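Local coordinates for early transcribed membrane protein 13 (PDB 2VWA) that binds the phospholipid phosphatidylethanolamine through its soluble domain and is probably needed for liver-stage development of the malaria parasite, at residues K22-F27 / E77-M82; K8-N13 / N53-Q58. One frame throughout, in Å; residues are numbered along the deposited sequence.

Interaction 1 of 2, residues K22-F27 / E77-M82; sequences KRYNNF and ENKAVM. With PTY (phosphatidylethanolamine), chain G.
Tyr24 reaches across from helix 21-41 to touch Lys79 and Ala80 on helix 74-99. This is a helix-helix contact in the all-helical soluble domain of a UIS3-family membrane protein. The closest pair of CA atoms across the contact, Tyr24 and Ala80, is 8.4 Å apart. A single aromatic side chain spans most of the gap between the helices.

The tight part is at the phenol end of the ring. Tyr24 has CG anti to the backbone N (chi1 171°), and its CB points toward helix 74-99. The hydroxyl thereby arrives beside the lysine stem, with Tyr24 OH 3.3 Å from Lys79 CG. Ala80 receives the other part of the ring end, with Tyr24 CE1 4.2 Å from Ala80 CB. Tyr24 OH also comes close to the backbone N of Ala80, but the angle is too poor for a hydrogen bond. Across this interface the contact is therefore van der Waals in kind, apart from one cation-pi interaction. Val19 touches Tyr24 from the loop before helix 21-41, and the tyrosine is buried.

The looser side belongs to Lys79, which is partly exposed. Its chain bends at chi3 and chi4, and this brings the amine back alongside the ring, which it approaches obliquely. The cation-pi contact is off-centre: Lys79 NZ lies 4.6 Å from the Tyr24 ring centroid, 32° off the normal.

Lys79 and Met82, a selenomethionine here, also belong to the phosphatidylethanolamine pocket. The end of one acyl chain comes to rest against them. Its terminal carbon, PTY C29, is 3.8 Å from Met82 CB and 3.3 Å from the backbone O of Lys79.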
loop_
_atom_site.group_PDB
_atom_site.type_symbol
_atom_site.label_atom_id
_atom_site.label_comp_id
_atom_site.label_asym_id
_atom_site.label_seq_id
_atom_site.Cartn_x
_atom_site.Cartn_y
_atom_site.Cartn_z
ATOM N N LYS A 22 -8.805 6.469 -14.207
ATOM C CA LYS A 22 -8.596 7.705 -13.453
ATOM C C LYS A 22 -8.694 7.544 -11.912
ATOM O O LYS A 22 -7.809 7.965 -11.170
ATOM C CB LYS A 22 -9.517 8.823 -13.972
ATOM C CG LYS A 22 -9.058 9.403 -15.298
ATOM C CD LYS A 22 -9.945 10.556 -15.764
ATOM C CE LYS A 22 -9.374 11.224 -17.037
ATOM N NZ LYS A 22 -9.533 10.310 -18.241
ATOM N N ARG A 23 -9.772 6.931 -11.446
ATOM C CA ARG A 23 -9.925 6.615 -10.054
ATOM C C ARG A 23 -8.868 5.658 -9.516
ATOM O O ARG A 23 -8.347 5.882 -8.416
ATOM C CB ARG A 23 -11.319 6.103 -9.784
ATOM C CG ARG A 23 -12.210 7.267 -9.455
ATOM C CD ARG A 23 -13.673 6.983 -9.556
ATOM N NE ARG A 23 -14.219 6.091 -8.534
ATOM C CZ ARG A 23 -14.347 6.404 -7.256
ATOM N NH1 ARG A 23 -13.903 7.559 -6.818
ATOM N NH2 ARG A 23 -14.898 5.558 -6.412
ATOM N N TYR A 24 -8.544 4.621 -10.285
ATOM C CA TYR A 24 -7.505 3.662 -9.912
ATOM C C TYR A 24 -6.167 4.377 -9.758
ATOM O O TYR A 24 -5.527 4.224 -8.731
ATOM C CB TYR A 24 -7.352 2.545 -10.946
ATOM C CG TYR A 24 -6.142 1.702 -10.676
ATOM C CD1 TYR A 24 -6.192 0.704 -9.734
ATOM C CD2 TYR A 24 -4.925 1.930 -11.324
ATOM C CE1 TYR A 24 -5.098 -0.042 -9.442
ATOM C CE2 TYR A 24 -3.811 1.179 -11.023
ATOM C CZ TYR A 24 -3.917 0.194 -10.080
ATOM O OH TYR A 24 -2.853 -0.620 -9.728
ATOM N N ASN A 25 -5.759 5.158 -10.755
ATOM C CA ASN A 25 -4.463 5.840 -10.701
ATOM C C ASN A 25 -4.384 6.846 -9.571
ATOM O O ASN A 25 -3.339 6.977 -8.942
ATOM C CB ASN A 25 -4.083 6.549 -12.015
ATOM C CG ASN A 25 -3.733 5.590 -13.160
ATOM O OD1 ASN A 25 -3.819 5.989 -14.329
ATOM N ND2 ASN A 25 -3.351 4.341 -12.852
ATOM N N ASN A 26 -5.466 7.584 -9.334
ATOM C CA ASN A 26 -5.456 8.603 -8.321
ATOM C C ASN A 26 -5.354 7.911 -6.961
ATOM O O ASN A 26 -4.532 8.294 -6.144
ATOM C CB ASN A 26 -6.704 9.489 -8.447
ATOM C CG ASN A 26 -7.033 10.248 -7.140
ATOM O OD1 ASN A 26 -6.404 11.258 -6.827
ATOM N ND2 ASN A 26 -8.009 9.745 -6.379
ATOM N N PHE A 27 -6.166 6.877 -6.740
ATOM C CA PHE A 27 -6.084 6.006 -5.554
ATOM C C PHE A 27 -4.677 5.486 -5.294
ATOM O O PHE A 27 -4.199 5.520 -4.173
ATOM C CB PHE A 27 -7.012 4.793 -5.715
ATOM C CG PHE A 27 -6.940 3.814 -4.566
ATOM C CD1 PHE A 27 -7.729 3.995 -3.430
ATOM C CD2 PHE A 27 -6.074 2.719 -4.611
ATOM C CE1 PHE A 27 -7.649 3.087 -2.345
ATOM C CE2 PHE A 27 -5.972 1.834 -3.520
ATOM C CZ PHE A 27 -6.776 2.023 -2.385
ATOM N N GLU A 77 -6.911 -4.592 -6.944
ATOM C CA GLU A 77 -6.317 -4.619 -5.621
ATOM C C GLU A 77 -4.938 -5.280 -5.674
ATOM O O GLU A 77 -3.992 -4.742 -5.128
ATOM C CB GLU A 77 -7.264 -5.314 -4.612
ATOM C CG GLU A 77 -6.669 -5.496 -3.213
ATOM C CD GLU A 77 -7.633 -6.073 -2.194
ATOM O OE1 GLU A 77 -8.709 -5.453 -1.932
ATOM O OE2 GLU A 77 -7.290 -7.146 -1.633
ATOM N N ASN A 78 -4.832 -6.428 -6.349
ATOM C CA ASN A 78 -3.533 -7.082 -6.593
ATOM C C ASN A 78 -2.557 -6.232 -7.408
ATOM O O ASN A 78 -1.356 -6.219 -7.149
ATOM C CB ASN A 78 -3.719 -8.447 -7.263
ATOM C CG ASN A 78 -4.578 -9.398 -6.438
ATOM O OD1 ASN A 78 -4.670 -9.275 -5.215
ATOM N ND2 ASN A 78 -5.242 -10.342 -7.112
ATOM N N LYS A 79 -3.061 -5.514 -8.401
ATOM C CA LYS A 79 -2.206 -4.631 -9.159
ATOM C C LYS A 79 -1.737 -3.420 -8.259
ATOM O O LYS A 79 -0.595 -2.972 -8.338
ATOM C CB LYS A 79 -2.942 -4.218 -10.434
ATOM C CG LYS A 79 -2.133 -3.401 -11.408
ATOM C CD LYS A 79 -2.755 -3.374 -12.814
ATOM C CE LYS A 79 -2.489 -2.005 -13.501
ATOM N NZ LYS A 79 -3.759 -1.394 -14.094
ATOM N N ALA A 80 -2.591 -2.964 -7.349
ATOM C CA ALA A 80 -2.231 -1.847 -6.496
ATOM C C ALA A 80 -1.130 -2.217 -5.478
ATOM O O ALA A 80 -0.243 -1.403 -5.197
ATOM C CB ALA A 80 -3.467 -1.275 -5.806
ATOM N N VAL A 81 -1.212 -3.437 -4.947
ATOM C CA VAL A 81 -0.224 -4.046 -4.059
ATOM C C VAL A 81 1.121 -4.153 -4.739
ATOM O O VAL A 81 2.128 -3.704 -4.207
ATOM C CB VAL A 81 -0.661 -5.467 -3.636
ATOM C CG1 VAL A 81 0.515 -6.254 -2.959
ATOM C CG2 VAL A 81 -1.889 -5.403 -2.724
HETATM N N MSE A 82 1.139 -4.720 -5.936
HETATM C CA MSE A 82 2.372 -4.746 -6.731
HETATM C C MSE A 82 2.978 -3.336 -6.900
HETATM O O MSE A 82 4.197 -3.158 -6.819
HETATM C CB MSE A 82 2.131 -5.419 -8.089
HETATM C CG MSE A 82 1.922 -6.934 -8.005
HETATM SE SE MSE A 82 3.342 -7.803 -6.906
HETATM C CE MSE A 82 4.917 -7.276 -8.007
HETATM C C1 PTY G . 9.909 12.713 -1.623
HETATM C C2 PTY G . 13.223 13.117 3.618
HETATM C C3 PTY G . 12.187 12.019 3.851
HETATM O O4 PTY G . 9.241 12.422 -2.850
HETATM C C5 PTY G . 11.553 11.789 -0.002
HETATM C C6 PTY G . 10.508 11.430 -1.058
HETATM O O7 PTY G . 11.103 10.667 -2.114
HETATM C C8 PTY G . 10.888 9.219 -2.026
HETATM O O10 PTY G . 11.045 8.645 -0.960
HETATM C C11 PTY G . 10.488 8.418 -3.248
HETATM C C12 PTY G . 11.524 8.607 -4.355
HETATM C C13 PTY G . 11.474 7.514 -5.421
HETATM C C14 PTY G . 10.303 7.687 -6.384
HETATM C C15 PTY G . 10.738 8.283 -7.722
HETATM C C16 PTY G . 9.550 8.863 -8.488
HETATM C C17 PTY G . 8.884 7.783 -9.337
HETATM C C18 PTY G . 7.657 8.302 -10.078
HETATM C C19 PTY G . 7.297 7.374 -11.232
HETATM C C20 PTY G . 5.998 6.619 -10.955
HETATM C C21 PTY G . 6.231 5.132 -10.711
HETATM C C22 PTY G . 6.351 4.355 -12.021
HETATM C C23 PTY G . 5.129 3.484 -12.299
HETATM C C24 PTY G . 5.370 2.021 -11.928
HETATM C C25 PTY G . 4.029 1.342 -11.667
HETATM C C26 PTY G . 4.163 -0.013 -10.979
HETATM C C27 PTY G . 2.834 -0.744 -11.092
HETATM C C28 PTY G . 2.967 -2.260 -11.053
HETATM C C29 PTY G . 1.596 -2.878 -10.861
HETATM C C30 PTY G . 9.647 13.057 -4.097
HETATM C C31 PTY G . 10.909 12.620 -4.812
HETATM O O30 PTY G . 8.947 13.946 -4.554
HETATM C C32 PTY G . 10.575 11.876 -6.102
HETATM C C33 PTY G . 11.791 11.825 -7.025
HETATM C C34 PTY G . 11.427 12.199 -8.462
HETATM C C35 PTY G . 12.524 11.757 -9.431
HETATM C C36 PTY G . 12.865 12.873 -10.416
HETATM C C37 PTY G . 12.379 12.543 -11.823
HETATM C C38 PTY G . 11.988 13.810 -12.578
HETATM C C39 PTY G . 10.482 13.882 -12.823
HETATM C C40 PTY G . 10.152 13.847 -14.317
HETATM C C41 PTY G . 8.720 13.377 -14.564
HETATM C C42 PTY G . 8.687 12.038 -15.300
HETATM C C43 PTY G . 7.428 11.905 -16.153
HETATM C C44 PTY G . 6.759 10.559 -15.944
HETATM P P1 PTY G . 10.154 12.483 2.172
HETATM O O11 PTY G . 10.868 12.528 3.624
HETATM O O12 PTY G . 8.786 11.864 2.345
HETATM O O13 PTY G . 10.259 13.862 1.556
HETATM O O14 PTY G . 11.067 11.461 1.303
HETATM N N1 PTY G . 13.815 13.496 4.886
#

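Interaction 2 of 2, residues K8-N13 / N53-Q58; sequences KPIIEN and NMEYMQ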
loop_
_atom_site.group_PDB
_atom_site.type_symbol
_atom_site.label_atom_id
_atom_site.label_comp_id
_atom_site.label_asym_id
_atom_site.label_seq_id
_atom_site.Cartn_x
_atom_site.Cartn_y
_atom_site.Cartn_z
ATOM N N LYS A 8 -6.361 -5.684 11.669
ATOM C CA LYS A 8 -7.420 -6.345 10.911
ATOM C C LYS A 8 -6.791 -7.408 10.014
ATOM O O LYS A 8 -5.788 -7.141 9.347
ATOM C CB LYS A 8 -8.205 -5.358 10.051
ATOM C CG LYS A 8 -9.289 -4.568 10.784
ATOM C CD LYS A 8 -9.870 -3.430 9.895
ATOM C CE LYS A 8 -11.345 -3.639 9.506
ATOM N NZ LYS A 8 -11.599 -4.735 8.518
ATOM N N PRO A 9 -7.351 -8.634 10.018
ATOM C CA PRO A 9 -6.863 -9.652 9.091
ATOM C C PRO A 9 -7.227 -9.282 7.656
ATOM O O PRO A 9 -8.075 -8.432 7.428
ATOM C CB PRO A 9 -7.624 -10.918 9.511
ATOM C CG PRO A 9 -8.243 -10.603 10.823
ATOM C CD PRO A 9 -8.445 -9.138 10.868
ATOM N N ILE A 10 -6.574 -9.931 6.705
ATOM C CA ILE A 10 -6.824 -9.724 5.294
ATOM C C ILE A 10 -8.063 -10.509 4.882
ATOM O O ILE A 10 -8.225 -11.679 5.278
ATOM C CB ILE A 10 -5.601 -10.160 4.474
ATOM C CG1 ILE A 10 -4.494 -9.118 4.614
ATOM C CG2 ILE A 10 -5.957 -10.378 3.002
ATOM C CD1 ILE A 10 -3.142 -9.615 4.146
ATOM N N ILE A 11 -8.932 -9.861 4.100
ATOM C CA ILE A 11 -10.150 -10.500 3.576
ATOM C C ILE A 11 -10.071 -10.661 2.064
ATOM O O ILE A 11 -9.388 -9.907 1.392
ATOM C CB ILE A 11 -11.443 -9.768 4.031
ATOM C CG1 ILE A 11 -11.555 -8.371 3.419
ATOM C CG2 ILE A 11 -11.462 -9.615 5.552
ATOM C CD1 ILE A 11 -12.851 -7.616 3.806
ATOM N N GLU A 12 -10.734 -11.675 1.533
ATOM C CA GLU A 12 -10.772 -11.880 0.085
ATOM C C GLU A 12 -11.609 -10.729 -0.528
ATOM O O GLU A 12 -12.721 -10.458 -0.068
ATOM C CB GLU A 12 -11.389 -13.255 -0.227
ATOM C CG GLU A 12 -11.163 -13.790 -1.655
ATOM C CD GLU A 12 -12.250 -14.807 -2.103
ATOM O OE1 GLU A 12 -11.971 -15.646 -3.001
ATOM O OE2 GLU A 12 -13.398 -14.768 -1.571
ATOM N N ASN A 13 -11.052 -10.028 -1.516
ATOM C CA ASN A 13 -11.816 -9.060 -2.296
ATOM C C ASN A 13 -12.665 -9.874 -3.241
ATOM O O ASN A 13 -12.128 -10.653 -4.034
ATOM C CB ASN A 13 -10.896 -8.126 -3.095
ATOM C CG ASN A 13 -11.638 -6.907 -3.688
ATOM O OD1 ASN A 13 -12.704 -7.040 -4.289
ATOM N ND2 ASN A 13 -11.060 -5.720 -3.516
ATOM N N ASN A 53 7.333 -6.843 2.239
ATOM C CA ASN A 53 6.324 -7.586 2.938
ATOM C C ASN A 53 4.931 -7.424 2.314
ATOM O O ASN A 53 4.292 -6.387 2.472
ATOM C CB ASN A 53 6.307 -7.232 4.421
ATOM C CG ASN A 53 5.383 -8.108 5.182
ATOM O OD1 ASN A 53 4.197 -8.135 4.914
ATOM N ND2 ASN A 53 5.912 -8.859 6.118
HETATM N N MSE A 54 4.492 -8.473 1.619
HETATM C CA MSE A 54 3.244 -8.481 0.846
HETATM C C MSE A 54 1.994 -8.246 1.698
HETATM O O MSE A 54 1.140 -7.424 1.353
HETATM C CB MSE A 54 3.109 -9.806 0.101
HETATM C CG MSE A 54 4.242 -10.031 -0.859
HETATM SE SE MSE A 54 4.082 -8.814 -2.405
HETATM C CE MSE A 54 3.812 -10.201 -3.785
ATOM N N GLU A 55 1.909 -8.970 2.809
ATOM C CA GLU A 55 0.805 -8.843 3.740
ATOM C C GLU A 55 0.657 -7.394 4.259
ATOM O O GLU A 55 -0.461 -6.874 4.395
ATOM C CB GLU A 55 1.014 -9.848 4.858
ATOM C CG GLU A 55 -0.011 -9.820 5.964
ATOM C CD GLU A 55 0.356 -10.802 7.094
ATOM O OE1 GLU A 55 -0.078 -11.981 6.996
ATOM O OE2 GLU A 55 1.073 -10.383 8.053
ATOM N N TYR A 56 1.796 -6.747 4.508
ATOM C CA TYR A 56 1.859 -5.357 4.864
ATOM C C TYR A 56 1.263 -4.429 3.798
ATOM O O TYR A 56 0.505 -3.503 4.114
ATOM C CB TYR A 56 3.305 -5.007 5.144
ATOM C CG TYR A 56 3.601 -3.553 5.349
ATOM C CD1 TYR A 56 2.894 -2.796 6.289
ATOM C CD2 TYR A 56 4.619 -2.940 4.620
ATOM C CE1 TYR A 56 3.185 -1.456 6.486
ATOM C CE2 TYR A 56 4.927 -1.608 4.811
ATOM C CZ TYR A 56 4.212 -0.874 5.740
ATOM O OH TYR A 56 4.527 0.447 5.920
HETATM N N MSE A 57 1.578 -4.666 2.533
HETATM C CA MSE A 57 0.994 -3.816 1.513
HETATM C C MSE A 57 -0.481 -4.085 1.276
HETATM O O MSE A 57 -1.234 -3.147 1.071
HETATM C CB MSE A 57 1.789 -3.826 0.227
HETATM C CG MSE A 57 2.925 -4.751 0.253
HETATM SE SE MSE A 57 4.423 -3.809 -0.523
HETATM C CE MSE A 57 5.878 -4.473 0.602
ATOM N N GLN A 58 -0.874 -5.355 1.332
ATOM C CA GLN A 58 -2.271 -5.752 1.245
ATOM C C GLN A 58 -3.119 -5.100 2.330
ATOM O O GLN A 58 -4.144 -4.499 2.039
ATOM C CB GLN A 58 -2.411 -7.261 1.345
ATOM C CG GLN A 58 -2.297 -7.983 0.026
ATOM C CD GLN A 58 -3.236 -9.184 -0.059
ATOM O OE1 GLN A 58 -2.992 -10.217 0.571
ATOM N NE2 GLN A 58 -4.319 -9.053 -0.841
#
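Ile10 carries the contact from the extended segment 8-13, and Glu55 and Gln58 receive it on the first turns of helix 54-67. The tip of the isoleucine does most of the touching. Ile10 CD1 lies 3.6 Å from Glu55 CG, so it meets the aliphatic stem of the glutamate. The same methyl is 3.7 Å from Gln58 CB. The amide oxygen of Gln58 sits beside both ends of the branched chain, with Gln58 OE1 3.8 Å from Ile10 CG2. The Ile10 and Gln58 side chains cross at about a right angle.

Torsions explain the fit. Ile10 has CG1 anti to its carbonyl carbon (chi1 -75°), which carries CD1 out to the helix. Glu55 stays extended beyond CG, so its stem meets the methyl while its carboxylate lies further along. No hydrogen bond joins the two segments.

Further out, Ile10 also touches Lys59 and Gln62 of the same helix. The segment is tied down around it by polar bonds: Lys8 O accepts from Lys59 NZ, and Lys8 NZ forms a salt bridge with Glu66. Gln58 also packs on Glu77 and Val81 of helix 74-99.

The start of the helix is fixed by Asn53. Its OD1 accepts from Tyr56 N at 2.8 Å, with an N-H...O angle of 161°. The donor is tilted 24° from the carbonyl plane. Tyr56 in turn bonds to His38 through its hydroxyl. The arrangement is an asparagine N-cap opening a helix, with an extended N-terminal segment laid against the outside of a small helical domain.

Overall arrangement
Interactions 1 and 2 lie in one small domain of four helices, with their centres about 15 Å apart. Their segments alternate along the chain: 8-13, 22-27, 53-58, 77-82. Interaction 1 joins helices 21-41 and 74-99 in a buried contact beside the lipid. Interaction 2 lays the N-terminal segment on helix 54-67 at the surface. There the side chain of Gln58 is about 13 Å from the bound phosphatidylethanolamine. Helices 54-67 and 74-99 are consecutive and bring the two contacts together. Asn13 and Glu77 probably share a hydrogen bond, and Met54 packs on Met82 of the lipid pocket. Helix 74-99 thus touches both the lipid and helix 54-67.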